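Local coordinates for periplasmic branched-chain amino acid-binding protein (Burkholderia mallei, PDB 3I09), which probably binds branched-chain amino acids or related small carboxylates in the periplasm for an ABC transporter, here holding acetoacetic acid between its two lobes, at residues Val5-Ile10 against Leu72-Gly77; Gly15-Ile20 against Ala202-Asp207; Thr109-Thr114 against Glu368-Leu373; Tyr254-Gln259 against Ser344-Asp349; Leu291-Ala296 against Ala307-Met312. All coordinates share one frame; numbering follows the deposited sequence. Where two conformers were deposited one is given.

Contact 1 of 5, residues Val5-Ile10 against Leu72-Gly77; sequences VKIGFI and LDLLVG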
# COMPACT_ATOMS: atom_id res chain seq x y z
N VAL A 5 22.11 14.97 -0.47
CA VAL A 5 20.90 14.50 -1.13
C VAL A 5 19.95 14.07 -0.01
O VAL A 5 20.27 13.20 0.81
CB VAL A 5 21.19 13.36 -2.08
CG1 VAL A 5 19.88 12.77 -2.65
CG2 VAL A 5 22.10 13.86 -3.24
N LYS A 6 18.83 14.76 0.08
CA LYS A 6 17.94 14.59 1.24
C LYS A 6 16.66 13.81 0.90
O LYS A 6 15.91 14.18 0.01
CB LYS A 6 17.58 15.94 1.86
CG LYS A 6 16.80 15.67 3.15
CD LYS A 6 16.61 16.85 4.12
CE LYS A 6 17.88 17.39 4.72
NZ LYS A 6 17.45 18.61 5.49
N ILE A 7 16.47 12.71 1.61
CA ILE A 7 15.26 11.88 1.49
C ILE A 7 14.40 12.09 2.74
O ILE A 7 14.90 11.92 3.85
CB ILE A 7 15.67 10.44 1.37
CG1 ILE A 7 16.51 10.22 0.08
CG2 ILE A 7 14.43 9.50 1.40
CD1 ILE A 7 17.01 8.76 -0.09
N GLY A 8 13.13 12.39 2.55
CA GLY A 8 12.23 12.58 3.68
C GLY A 8 11.13 11.53 3.62
O GLY A 8 10.61 11.24 2.55
N PHE A 9 10.79 10.96 4.77
CA PHE A 9 9.80 9.92 4.89
C PHE A 9 8.75 10.38 5.88
O PHE A 9 9.07 10.71 7.02
CB PHE A 9 10.47 8.65 5.38
CG PHE A 9 9.53 7.46 5.57
CD1 PHE A 9 8.65 7.08 4.58
CD2 PHE A 9 9.59 6.71 6.74
CE1 PHE A 9 7.81 5.93 4.76
CE2 PHE A 9 8.77 5.61 6.93
CZ PHE A 9 7.92 5.20 5.94
N ILE A 10 7.50 10.37 5.43
CA ILE A 10 6.37 10.79 6.28
C ILE A 10 5.31 9.71 6.29
O ILE A 10 4.76 9.31 5.23
CB ILE A 10 5.75 12.12 5.83
CG1 ILE A 10 6.80 13.21 5.71
CG2 ILE A 10 4.63 12.51 6.86
CD1 ILE A 10 6.24 14.57 5.23
N LEU A 72 14.96 19.26 0.37
CA LEU A 72 14.48 17.93 0.06
C LEU A 72 14.62 17.59 -1.40
O LEU A 72 14.30 18.42 -2.27
CB LEU A 72 13.02 17.78 0.46
CG LEU A 72 12.55 16.34 0.62
CD1 LEU A 72 13.08 15.77 1.97
CD2 LEU A 72 11.05 16.29 0.64
N ASP A 73 15.13 16.39 -1.66
CA ASP A 73 15.25 15.86 -3.03
C ASP A 73 14.21 14.77 -3.37
O ASP A 73 13.68 14.72 -4.50
CB ASP A 73 16.64 15.34 -3.20
CG ASP A 73 17.65 16.44 -3.21
OD1 ASP A 73 17.55 17.30 -4.15
OD2 ASP A 73 18.47 16.50 -2.26
N LEU A 74 13.93 13.90 -2.41
CA LEU A 74 12.87 12.88 -2.54
C LEU A 74 11.95 12.93 -1.32
O LEU A 74 12.43 12.91 -0.18
CB LEU A 74 13.46 11.47 -2.62
CG LEU A 74 12.48 10.28 -2.51
CD1 LEU A 74 11.51 10.24 -3.71
CD2 LEU A 74 13.22 8.92 -2.35
N LEU A 75 10.65 12.93 -1.58
CA LEU A 75 9.62 12.68 -0.57
C LEU A 75 9.07 11.28 -0.76
O LEU A 75 8.53 10.91 -1.83
CB LEU A 75 8.51 13.72 -0.64
CG LEU A 75 7.37 13.56 0.37
CD1 LEU A 75 7.91 13.71 1.81
CD2 LEU A 75 6.20 14.56 0.06
N VAL A 76 9.23 10.47 0.29
CA VAL A 76 8.66 9.13 0.34
C VAL A 76 7.40 9.21 1.18
O VAL A 76 7.47 9.54 2.36
CB VAL A 76 9.59 8.08 0.94
CG1 VAL A 76 8.90 6.67 0.92
CG2 VAL A 76 10.93 8.04 0.13
N GLY A 77 6.28 8.87 0.56
CA GLY A 77 4.97 8.91 1.20
C GLY A 77 4.66 7.56 1.81
O GLY A 77 4.72 6.52 1.15

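Contact 2 of 5, residues Gly15-Ile20 against Ala202-Asp207; sequences GLYADI and ANAGGD. With AAE (acetoacetic acid), chain C.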
# COMPACT_ATOMS: atom_id res chain seq x y z
N GLY A 15 -0.08 5.35 15.21
CA GLY A 15 -1.47 4.89 15.24
C GLY A 15 -1.68 3.53 14.57
O GLY A 15 -0.79 2.65 14.60
N LEU A 16 -2.85 3.36 13.97
CA LEU A 16 -3.32 2.05 13.52
C LEU A 16 -2.50 1.47 12.34
O LEU A 16 -2.68 0.30 12.00
CB LEU A 16 -4.78 2.10 13.14
CG LEU A 16 -5.18 2.72 11.79
CD1 LEU A 16 -6.66 2.47 11.54
CD2 LEU A 16 -4.88 4.23 11.71
N TYR A 17 -1.67 2.28 11.69
CA TYR A 17 -0.82 1.82 10.57
C TYR A 17 0.68 1.71 10.91
O TYR A 17 1.49 1.40 10.03
CB TYR A 17 -1.01 2.73 9.35
CG TYR A 17 -2.43 2.79 8.85
CD1 TYR A 17 -3.20 1.67 8.77
CD2 TYR A 17 -3.00 4.02 8.43
CE1 TYR A 17 -4.51 1.72 8.28
CE2 TYR A 17 -4.31 4.09 7.96
CZ TYR A 17 -5.06 2.93 7.88
OH TYR A 17 -6.35 2.94 7.41
N ALA A 18 1.04 1.89 12.18
CA ALA A 18 2.46 1.94 12.57
C ALA A 18 3.16 0.60 12.34
O ALA A 18 4.30 0.58 11.88
CB ALA A 18 2.62 2.38 14.05
N ASP A 19 2.49 -0.51 12.62
CA ASP A 19 3.15 -1.82 12.55
C ASP A 19 3.43 -2.22 11.14
O ASP A 19 4.45 -2.83 10.87
CB ASP A 19 2.30 -2.93 13.20
CG ASP A 19 2.21 -2.81 14.69
OD1 ASP A 19 3.13 -2.26 15.33
OD2 ASP A 19 1.19 -3.30 15.23
N ILE A 20 2.53 -1.89 10.21
CA ILE A 20 2.68 -2.35 8.82
C ILE A 20 3.72 -1.49 8.04
O ILE A 20 4.18 -1.88 6.96
CB ILE A 20 1.31 -2.36 8.06
CG1 ILE A 20 0.67 -0.97 8.05
CG2 ILE A 20 0.34 -3.38 8.66
CD1 ILE A 20 -0.52 -0.88 7.12
N ALA A 202 -13.58 -2.44 3.46
CA ALA A 202 -12.89 -1.36 2.74
C ALA A 202 -12.21 -0.48 3.78
O ALA A 202 -12.56 0.69 3.99
CB ALA A 202 -13.91 -0.55 1.87
N ASN A 203 -11.22 -1.06 4.44
CA ASN A 203 -10.50 -0.40 5.52
C ASN A 203 -9.17 -1.13 5.65
O ASN A 203 -8.90 -1.99 4.83
CB ASN A 203 -11.32 -0.38 6.82
CG ASN A 203 -11.71 -1.78 7.34
OD1 ASN A 203 -11.08 -2.79 7.05
ND2 ASN A 203 -12.70 -1.79 8.24
N ALA A 204 -8.34 -0.77 6.62
CA ALA A 204 -6.96 -1.29 6.65
C ALA A 204 -6.41 -1.32 8.07
O ALA A 204 -6.96 -0.69 8.99
CB ALA A 204 -6.06 -0.44 5.79
N GLY A 205 -5.31 -2.02 8.24
CA GLY A 205 -4.57 -1.98 9.47
C GLY A 205 -5.38 -2.33 10.71
O GLY A 205 -6.14 -3.30 10.73
N GLY A 206 -5.24 -1.51 11.76
CA GLY A 206 -5.95 -1.75 13.01
C GLY A 206 -7.47 -1.82 12.84
O GLY A 206 -8.14 -2.54 13.60
N ASP A 207 -8.01 -1.11 11.84
CA ASP A 207 -9.47 -1.16 11.56
C ASP A 207 -9.87 -2.54 11.05
O ASP A 207 -10.87 -3.11 11.46
CB ASP A 207 -9.92 -0.06 10.55
CG ASP A 207 -10.14 1.32 11.20
OD1 ASP A 207 -10.49 1.36 12.42
OD2 ASP A 207 -9.96 2.35 10.48
O1 AAE C . -4.23 4.26 1.77
C2 AAE C . -4.53 4.05 2.96
O3 AAE C . -5.03 4.94 3.69
C4 AAE C . -4.32 2.66 3.51
C5 AAE C . -2.97 2.51 4.16
O8 AAE C . -2.08 3.38 4.00
C9 AAE C . -2.72 1.20 4.84
O HOH W 1 -8.96 1.94 7.90

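Contact 3 of 5, residues Thr109-Thr114 against Glu368-Leu373; sequences TNEQCT and ETRCAL. With EDO (1,2-ethanediol), chain N.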
# COMPACT_ATOMS: atom_id res chain seq x y z
N THR A 109 -2.97 8.20 -9.23
CA THR A 109 -2.55 8.02 -10.62
C THR A 109 -3.71 8.21 -11.59
O THR A 109 -3.67 7.79 -12.73
CB THR A 109 -1.91 6.64 -10.81
OG1 THR A 109 -2.85 5.63 -10.45
CG2 THR A 109 -0.62 6.52 -9.92
N ASN A 110 -4.76 8.87 -11.12
CA ASN A 110 -5.98 9.04 -11.86
C ASN A 110 -6.42 10.50 -11.75
O ASN A 110 -5.73 11.35 -12.32
CB ASN A 110 -7.02 8.01 -11.40
CG ASN A 110 -6.82 6.69 -12.08
OD1 ASN A 110 -7.11 6.55 -13.30
ND2 ASN A 110 -6.29 5.71 -11.34
N GLU A 111 -7.47 10.80 -10.99
CA GLU A 111 -7.96 12.18 -10.90
C GLU A 111 -6.90 13.17 -10.42
O GLU A 111 -6.96 14.35 -10.76
CB GLU A 111 -9.19 12.27 -9.99
CG GLU A 111 -10.45 11.60 -10.55
CD GLU A 111 -10.53 10.11 -10.30
OE1 GLU A 111 -9.60 9.53 -9.67
OE2 GLU A 111 -11.57 9.52 -10.71
N GLN A 112 -5.96 12.71 -9.59
CA GLN A 112 -4.92 13.57 -9.04
C GLN A 112 -3.52 13.16 -9.48
O GLN A 112 -2.54 13.41 -8.77
CB GLN A 112 -5.05 13.64 -7.51
CG GLN A 112 -6.41 14.28 -7.14
CD GLN A 112 -6.67 14.43 -5.64
OE1 GLN A 112 -7.77 14.10 -5.15
NE2 GLN A 112 -5.70 14.94 -4.92
N CYS A 113 -3.41 12.62 -10.71
CA CYS A 113 -2.12 12.24 -11.23
C CYS A 113 -1.28 13.48 -11.49
O CYS A 113 -1.80 14.59 -11.72
CB CYS A 113 -2.27 11.39 -12.49
SG CYS A 113 -2.82 12.34 -13.92
N THR A 114 0.03 13.33 -11.34
CA THR A 114 0.96 14.44 -11.56
C THR A 114 2.17 13.88 -12.30
O THR A 114 2.40 12.68 -12.28
CB THR A 114 1.41 15.15 -10.25
OG1 THR A 114 2.67 14.68 -9.81
CG2 THR A 114 0.38 15.00 -9.08
N GLU A 368 -9.70 2.92 -19.18
CA GLU A 368 -10.50 3.28 -18.02
C GLU A 368 -9.85 4.37 -17.16
O GLU A 368 -10.42 4.78 -16.15
CB GLU A 368 -10.77 2.03 -17.16
CG GLU A 368 -11.39 0.81 -17.95
CD GLU A 368 -12.83 1.04 -18.46
OE1 GLU A 368 -13.66 1.59 -17.71
OE2 GLU A 368 -13.14 0.65 -19.62
N THR A 369 -8.67 4.83 -17.55
CA THR A 369 -7.96 5.82 -16.75
C THR A 369 -8.72 7.13 -16.58
O THR A 369 -9.41 7.58 -17.49
CB THR A 369 -6.60 6.17 -17.37
OG1 THR A 369 -5.83 6.92 -16.44
CG2 THR A 369 -6.78 6.96 -18.72
N ARG A 370 -8.56 7.74 -15.41
CA ARG A 370 -9.03 9.12 -15.18
C ARG A 370 -7.84 10.08 -15.09
O ARG A 370 -7.98 11.25 -14.66
CB ARG A 370 -9.95 9.18 -13.95
CG ARG A 370 -11.13 8.14 -13.98
CD ARG A 370 -10.86 6.83 -13.25
NE ARG A 370 -10.59 7.08 -11.85
CZ ARG A 370 -10.09 6.20 -10.98
NH1 ARG A 370 -9.81 4.94 -11.33
NH2 ARG A 370 -9.89 6.59 -9.74
N CYS A 371 -6.67 9.60 -15.52
CA CYS A 371 -5.46 10.43 -15.54
C CYS A 371 -5.42 11.28 -16.81
O CYS A 371 -5.26 10.77 -17.91
CB CYS A 371 -4.20 9.56 -15.49
SG CYS A 371 -2.67 10.48 -15.68
N ALA A 372 -5.59 12.59 -16.63
CA ALA A 372 -5.62 13.53 -17.76
C ALA A 372 -4.28 13.59 -18.54
O ALA A 372 -4.24 14.07 -19.68
CB ALA A 372 -6.05 14.92 -17.26
N LEU A 373 -3.20 13.09 -17.95
CA LEU A 373 -1.88 13.06 -18.59
C LEU A 373 -1.60 11.78 -19.38
O LEU A 373 -0.54 11.67 -20.01
CB LEU A 373 -0.80 13.27 -17.52
CG LEU A 373 -0.93 14.55 -16.73
CD1 LEU A 373 0.11 14.61 -15.56
CD2 LEU A 373 -0.76 15.74 -17.66
C1 EDO N . 0.33 11.53 -23.27
O1 EDO N . -1.10 11.45 -23.35
C2 EDO N . 0.98 10.14 -23.31
O2 EDO N . 0.07 9.10 -22.94
O HOH W 2 -4.50 5.58 -14.60
O HOH W 3 -6.12 13.70 -14.08

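Contact 4 of 5, residues Tyr254-Gln259 against Ser344-Asp349; sequences YWNRDQ and SKEPWD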
# COMPACT_ATOMS: atom_id res chain seq x y z
N TYR A 254 5.76 -10.97 -0.43
CA TYR A 254 5.72 -11.74 0.80
C TYR A 254 7.09 -12.34 1.02
O TYR A 254 7.81 -12.76 0.06
CB TYR A 254 4.59 -12.81 0.82
CG TYR A 254 4.65 -13.85 -0.27
CD1 TYR A 254 4.37 -13.53 -1.59
CD2 TYR A 254 4.97 -15.18 0.03
CE1 TYR A 254 4.41 -14.50 -2.60
CE2 TYR A 254 5.02 -16.14 -0.96
CZ TYR A 254 4.74 -15.80 -2.27
OH TYR A 254 4.82 -16.75 -3.25
N TRP A 255 7.48 -12.34 2.30
CA TRP A 255 8.86 -12.65 2.69
C TRP A 255 9.30 -14.03 2.21
O TRP A 255 10.47 -14.23 1.90
CB TRP A 255 9.01 -12.50 4.21
CG TRP A 255 8.29 -13.53 5.00
CD1 TRP A 255 7.00 -13.50 5.49
CD2 TRP A 255 8.84 -14.77 5.39
NE1 TRP A 255 6.73 -14.66 6.17
CE2 TRP A 255 7.84 -15.47 6.11
CE3 TRP A 255 10.09 -15.38 5.19
CZ2 TRP A 255 8.05 -16.75 6.64
CZ3 TRP A 255 10.28 -16.68 5.69
CH2 TRP A 255 9.28 -17.33 6.42
N ASN A 256 8.37 -14.98 2.17
CA ASN A 256 8.72 -16.37 1.87
C ASN A 256 8.50 -16.75 0.41
O ASN A 256 8.50 -17.92 0.07
CB ASN A 256 7.92 -17.33 2.76
CG ASN A 256 8.60 -18.70 2.91
OD1 ASN A 256 9.82 -18.80 2.77
ND2 ASN A 256 7.81 -19.76 3.22
N ARG A 257 8.31 -15.76 -0.47
CA ARG A 257 8.07 -16.03 -1.90
C ARG A 257 9.19 -16.78 -2.55
O ARG A 257 8.93 -17.77 -3.26
CB ARG A 257 7.85 -14.71 -2.68
CG ARG A 257 7.57 -14.90 -4.19
CD ARG A 257 7.33 -13.55 -4.95
NE ARG A 257 8.56 -12.75 -4.93
CZ ARG A 257 8.64 -11.42 -5.10
NH1 ARG A 257 7.56 -10.67 -5.35
NH2 ARG A 257 9.82 -10.83 -5.04
N ASP A 258 10.42 -16.34 -2.33
CA ASP A 258 11.58 -16.90 -3.05
C ASP A 258 12.88 -16.61 -2.34
O ASP A 258 12.88 -16.04 -1.27
CB ASP A 258 11.63 -16.40 -4.53
CG ASP A 258 11.65 -14.90 -4.64
OD1 ASP A 258 12.22 -14.21 -3.75
OD2 ASP A 258 11.11 -14.38 -5.66
N GLN A 259 13.99 -17.08 -2.91
CA GLN A 259 15.28 -16.93 -2.25
C GLN A 259 15.56 -15.45 -1.95
O GLN A 259 15.96 -15.11 -0.83
CB GLN A 259 16.37 -17.50 -3.13
CG GLN A 259 17.73 -17.57 -2.52
CD GLN A 259 18.79 -18.06 -3.53
OE1 GLN A 259 18.82 -17.60 -4.67
NE2 GLN A 259 19.64 -18.96 -3.11
N SER A 344 0.96 -24.13 8.58
CA SER A 344 1.98 -23.14 8.86
C SER A 344 3.17 -23.85 9.48
O SER A 344 3.03 -24.48 10.52
CB SER A 344 1.45 -22.05 9.79
OG SER A 344 2.43 -21.05 10.03
N LYS A 345 4.32 -23.75 8.82
CA LYS A 345 5.47 -24.62 9.09
C LYS A 345 6.64 -23.91 9.81
O LYS A 345 7.59 -24.57 10.26
CB LYS A 345 5.99 -25.21 7.78
CG LYS A 345 4.99 -26.22 7.19
CD LYS A 345 5.38 -26.67 5.80
CE LYS A 345 4.36 -27.69 5.23
NZ LYS A 345 4.95 -28.44 4.06
N GLU A 346 6.54 -22.59 9.94
CA GLU A 346 7.45 -21.84 10.80
C GLU A 346 6.80 -20.52 11.10
O GLU A 346 5.78 -20.18 10.47
CB GLU A 346 8.82 -21.65 10.15
CG GLU A 346 8.77 -20.92 8.81
CD GLU A 346 8.50 -21.80 7.62
OE1 GLU A 346 8.92 -22.97 7.63
OE2 GLU A 346 7.93 -21.29 6.62
N PRO A 347 7.37 -19.76 12.05
CA PRO A 347 6.75 -18.48 12.36
C PRO A 347 6.63 -17.59 11.14
O PRO A 347 7.54 -17.54 10.30
CB PRO A 347 7.70 -17.88 13.39
CG PRO A 347 8.32 -19.10 14.04
CD PRO A 347 8.50 -20.05 12.94
N TRP A 348 5.50 -16.90 11.05
CA TRP A 348 5.17 -16.02 9.93
C TRP A 348 4.86 -16.69 8.61
O TRP A 348 4.66 -15.99 7.61
CB TRP A 348 6.19 -14.88 9.74
CG TRP A 348 6.45 -14.03 10.96
CD1 TRP A 348 7.36 -14.29 11.94
CD2 TRP A 348 5.92 -12.74 11.24
NE1 TRP A 348 7.38 -13.27 12.87
CE2 TRP A 348 6.49 -12.31 12.47
CE3 TRP A 348 4.96 -11.93 10.63
CZ2 TRP A 348 6.18 -11.08 13.05
CZ3 TRP A 348 4.64 -10.71 11.21
CH2 TRP A 348 5.25 -10.30 12.43
N ASP A 349 4.77 -18.02 8.60
CA ASP A 349 4.40 -18.75 7.38
C ASP A 349 2.87 -18.72 7.24
O ASP A 349 2.20 -19.59 7.76
CB ASP A 349 4.97 -20.18 7.43
CG ASP A 349 4.51 -21.06 6.28
OD1 ASP A 349 4.08 -20.53 5.26
OD2 ASP A 349 4.63 -22.31 6.39
O HOH W 4 7.52 -22.66 4.48
O HOH W 5 5.07 -19.20 3.37

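Contact 5 of 5, residues Leu291-Ala296 against Ala307-Met312; sequences LKAVQA and AQLKKM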
# COMPACT_ATOMS: atom_id res chain seq x y z
N LEU A 291 17.62 6.25 -6.03
CA LEU A 291 19.05 6.50 -6.02
C LEU A 291 19.69 6.08 -7.35
O LEU A 291 20.59 6.76 -7.83
CB LEU A 291 19.77 5.87 -4.81
CG LEU A 291 19.38 6.47 -3.44
CD1 LEU A 291 19.97 5.66 -2.27
CD2 LEU A 291 19.79 7.93 -3.34
N LYS A 292 19.22 4.98 -7.93
CA LYS A 292 19.74 4.53 -9.24
C LYS A 292 19.44 5.57 -10.30
O LYS A 292 20.24 5.78 -11.19
CB LYS A 292 19.17 3.18 -9.66
CG LYS A 292 19.82 2.03 -8.93
CD LYS A 292 19.24 0.66 -9.34
CE LYS A 292 20.06 -0.52 -8.73
NZ LYS A 292 21.47 -0.65 -9.26
N ALA A 293 18.27 6.21 -10.20
CA ALA A 293 17.89 7.22 -11.15
C ALA A 293 18.74 8.50 -11.00
O ALA A 293 19.19 9.06 -11.99
CB ALA A 293 16.41 7.52 -11.00
N VAL A 294 18.99 8.91 -9.76
CA VAL A 294 19.86 10.07 -9.51
C VAL A 294 21.27 9.76 -10.01
O VAL A 294 21.87 10.61 -10.63
CB VAL A 294 19.93 10.44 -8.03
CG1 VAL A 294 20.99 11.54 -7.78
CG2 VAL A 294 18.52 10.93 -7.52
N GLN A 295 21.75 8.54 -9.77
CA GLN A 295 23.11 8.08 -10.20
C GLN A 295 23.25 8.11 -11.71
O GLN A 295 24.29 8.56 -12.23
CB GLN A 295 23.35 6.66 -9.64
CG GLN A 295 24.70 5.93 -10.02
CD GLN A 295 24.80 4.62 -9.29
OE1 GLN A 295 25.56 4.47 -8.30
NE2 GLN A 295 23.95 3.69 -9.67
N ALA A 296 22.22 7.61 -12.41
CA ALA A 296 22.16 7.62 -13.86
C ALA A 296 21.96 9.01 -14.45
O ALA A 296 22.56 9.33 -15.48
CB ALA A 296 21.06 6.63 -14.38
N ALA A 307 12.50 11.61 -15.69
CA ALA A 307 12.79 11.00 -17.00
C ALA A 307 13.56 9.68 -16.83
O ALA A 307 13.23 8.67 -17.48
CB ALA A 307 13.56 11.98 -17.93
N GLN A 308 14.54 9.65 -15.92
CA GLN A 308 15.24 8.39 -15.60
C GLN A 308 14.27 7.38 -15.01
O GLN A 308 14.27 6.23 -15.44
CB GLN A 308 16.40 8.56 -14.61
CG GLN A 308 17.65 9.19 -15.16
CD GLN A 308 18.36 8.29 -16.18
OE1 GLN A 308 18.19 7.05 -16.21
NE2 GLN A 308 19.18 8.90 -16.98
N LEU A 309 13.45 7.78 -14.04
CA LEU A 309 12.51 6.85 -13.43
C LEU A 309 11.58 6.20 -14.45
O LEU A 309 11.25 5.01 -14.34
CB LEU A 309 11.71 7.52 -12.31
CG LEU A 309 12.47 7.79 -11.01
CD1 LEU A 309 11.66 8.76 -10.12
CD2 LEU A 309 12.84 6.50 -10.26
N LYS A 310 11.19 6.98 -15.45
CA LYS A 310 10.26 6.51 -16.48
C LYS A 310 10.89 5.81 -17.65
O LYS A 310 10.17 5.33 -18.51
CB LYS A 310 9.34 7.65 -16.93
CG LYS A 310 8.32 7.94 -15.80
CD LYS A 310 7.16 8.77 -16.13
CE LYS A 310 6.30 9.02 -14.86
NZ LYS A 310 5.22 10.01 -15.05
N LYS A 311 12.21 5.65 -17.64
CA LYS A 311 12.87 4.88 -18.70
C LYS A 311 13.71 3.70 -18.21
O LYS A 311 14.27 3.03 -19.05
CB LYS A 311 13.72 5.79 -19.59
CG LYS A 311 15.10 6.19 -19.00
CD LYS A 311 15.68 7.36 -19.82
CE LYS A 311 17.13 7.70 -19.42
NZ LYS A 311 17.73 8.71 -20.37
N MSE A 312 13.84 3.47 -16.91
CA MSE A 312 14.67 2.40 -16.34
C MSE A 312 13.82 1.22 -15.92
O MSE A 312 12.80 1.40 -15.27
CB MSE A 312 15.38 2.90 -15.05
CG MSE A 312 16.20 4.16 -15.22
SE MSE A 312 17.58 4.38 -13.85
CE MSE A 312 18.68 2.88 -14.54

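Contact 1 of 5, residues Val5-Ile10 against Leu72-Gly77
K6 meets D73 and L74 through its backbone. Its N donates to D73 OD2 at 2.9 Å, using the lone pair directed away from the other carboxylate oxygen. Its O accepts from both D73 N and L74 N, each lying in the carbonyl plane. The K6 chain, with CG anti to N (chi1 -173°), brushes L72 CD1 through CG at 3.9 Å before NZ leads away to G70 O. The bare CA of G8 leaves room for L72 CD1, 3.4 Å from G8 N, where a CB would sit. G8 N bonds to L74 O, and V76 N to G8 O at 2.8 Å and almost straight (174°). This is parallel pairing in one lobe of a type I periplasmic binding protein, strand 5-11 lying between 43-51 and 72-77. I7, F9, L74 and V76 share the face where helices 22-36 and 278-297 pack; I10 and L75 point to the other, toward helix 56-69. V76 divides its methyls: CG1 rests 3.7 Å from F9 CD1, while CG2 reaches I7 CG2 at 4.0 Å. V76 O takes the I10 N-H at 3.2 Å and also lies at the F9 ring edge, 3.5 Å from CD1.

Contact 2 of 5, residues Gly15-Ile20 against Ala202-Asp207
Y17 lays one edge of its ring against A204 and G205. From CB the ring swings to the side opposite its own carbonyl carbon (chi1 -59°). CD1 then lies 4.0 Å from G205 CA, and CE1 sits 3.5 Å from A204 O and 3.6 Å from A204 CB. Both broad sides are occupied: L16 CG stands over the ring centre on one, and methyl C9 of the acetoacetic acid lies toward the rim on the other, 3.9 Å above the plane. At the tip, OH bonds to Y150 OH and, at 2.8 Å, to a water. That water accepts from A204 N and donates to D207 OD2, which also accepts from S180 N, linking the phenol to segment 202-207. G206 N donates to L16 O at 3.1 Å, tilted from the carbonyl plane, while L16 CD1 reaches D207 OD2 at 3.5 Å. With I20 CD1 and A204 CB also touching C9, these loops line the ligand pocket in the interlobe cleft characteristic of type I periplasmic binding proteins.

Contact 3 of 5, residues Thr109-Thr114 against Glu368-Leu373
T369 lies beside N110, and its OG1 accepts from C371 N at 3.0 Å, forming an ST turn. R370 N donates to N110 OD1 at 2.8 Å, nearly straight and on a lone pair in the carbonyl plane. The R370 guanidinium lies flat on the N110 amide, the planes 1° apart and N110 CG 3.4 Å above the guanidinium centre. Bends at chi2 and chi3 carry it to grip E111 side-on: NE to OE2 at 2.9 Å, from above the carboxylate plane, and NH2 to OE1 at 3.0 Å. NH1 turns to D106. C371 sets its CB 3.3 Å from T109 O and its SG 2.6 Å from C113 SG, the disulfide partner. L373 CG lies 4.0 Å from C113 SG. The cystine ties the C-terminal tail to this loop, though the sulfurs stand farther apart than in an ordinary S-S bond, so the bond as modelled is uncertain; the R370-E111 salt bridge and the amide stack add polar links beside it.

Contact 4 of 5, residues Tyr254-Gln259 against Ser344-Asp349
The W255 indole turns its nitrogen edge to W348: the W348 carbonyl carbon lies in the ring plane, and NE1 donates to W348 O at 2.9 Å. The oxygen is exactly in the indole plane, yet it is not met along a lone pair, for the N-H arrives 54° above the carbonyl plane. N256 CB covers the centre of one indole face, 3.6 Å above it. The E346 carboxylate stands nearly perpendicular to the ring, OE2 coming within 4.2 Å of CH2. W348 touches W255 through CB, 3.6 Å from NE1, while its own ring leads off to stack with H237. Both segments leave the antiparallel sheet: residues 254-259 run from strand 248-251 to helix 259-272, and the loop 344-349 connects the paired strands 329-338 and 351-357. Each forms a tight turn, type I from Y254 to R257 and type II from E346 to D349, with W348 at positive phi (71°). I233 of helix 233-239 packs against both tryptophans. Polar bridging runs beside the indole. N256 ND2 donates to a water at 2.8 Å, which in turn donates a hydrogen bond to D349 OD1, an oxygen also paired with K339. A second water, held only weakly by ND2, donates to E346 OE2 at 2.6 Å. N256 OD1 accepts from R262, and D349 OD2 takes K345 N at 2.8 Å.

Contact 5 of 5, residues Leu291-Ala296 against Ala307-Met312
Q308 lies along one side of the opposing helix, its chain overlapping A293 and then A296. The two segments come from consecutive helices joined by a short loop: helix 278-297 ends, and helix 302-309 packs back against its last turns. Contact begins at the Q308 CB, 3.8 Å from A293 CB, and continues with CG at 3.5 Å from A293 O. A bend at chi2 (-68°) then brings the amide around to A296, where OE1 lies 3.4 Å from CB and NE2 sits near A296 O. No hydrogen bond crosses the interface, and what meets is mainly the small alanine surfaces and the aliphatic parts of longer chains. A293, whose methyl allows close approach, has the most area buried here. A297 lies beside Q308 as well. Away from this interface, L291 and V294 pack on V40, and L291 also touches F36 of helix 22-36, so helix 278-297 is gripped from more than one side. Further along, K311 N and, more weakly, M312 N bond back to Q308 O, turning the chain so that M312 points at the first helix. M312 is selenomethionine; in the conformer given SE lies 3.9 Å from A293 CA, a contact made less certain by a second deposited conformer. Deeper in, L309 sends CD2 to within 3.8 Å of A293 CB.

Contact 2 lies at the acetoacetic acid, with Y17, I20 and A204 touching it, whereas the other four lie farther out. Contact 1, in the sheet of one lobe, has its centre about 23 Å from that of contact 2, with the nearest atom of G77 about 9 Å from the ligand. Contact 5 is its close neighbour, nearest atoms about 4 Å apart without touching; helix 278-297 reaches from one to the other, since Y290 and V287 rest on the contact 1 strands. Contact 3 sits on the opposite side of the chain's centre from contact 2, the T109 side chain about 12 Å from the ligand. Contact 4 approaches contact 2 to about 8 Å between nearest atoms, and helix 233-239 touches both.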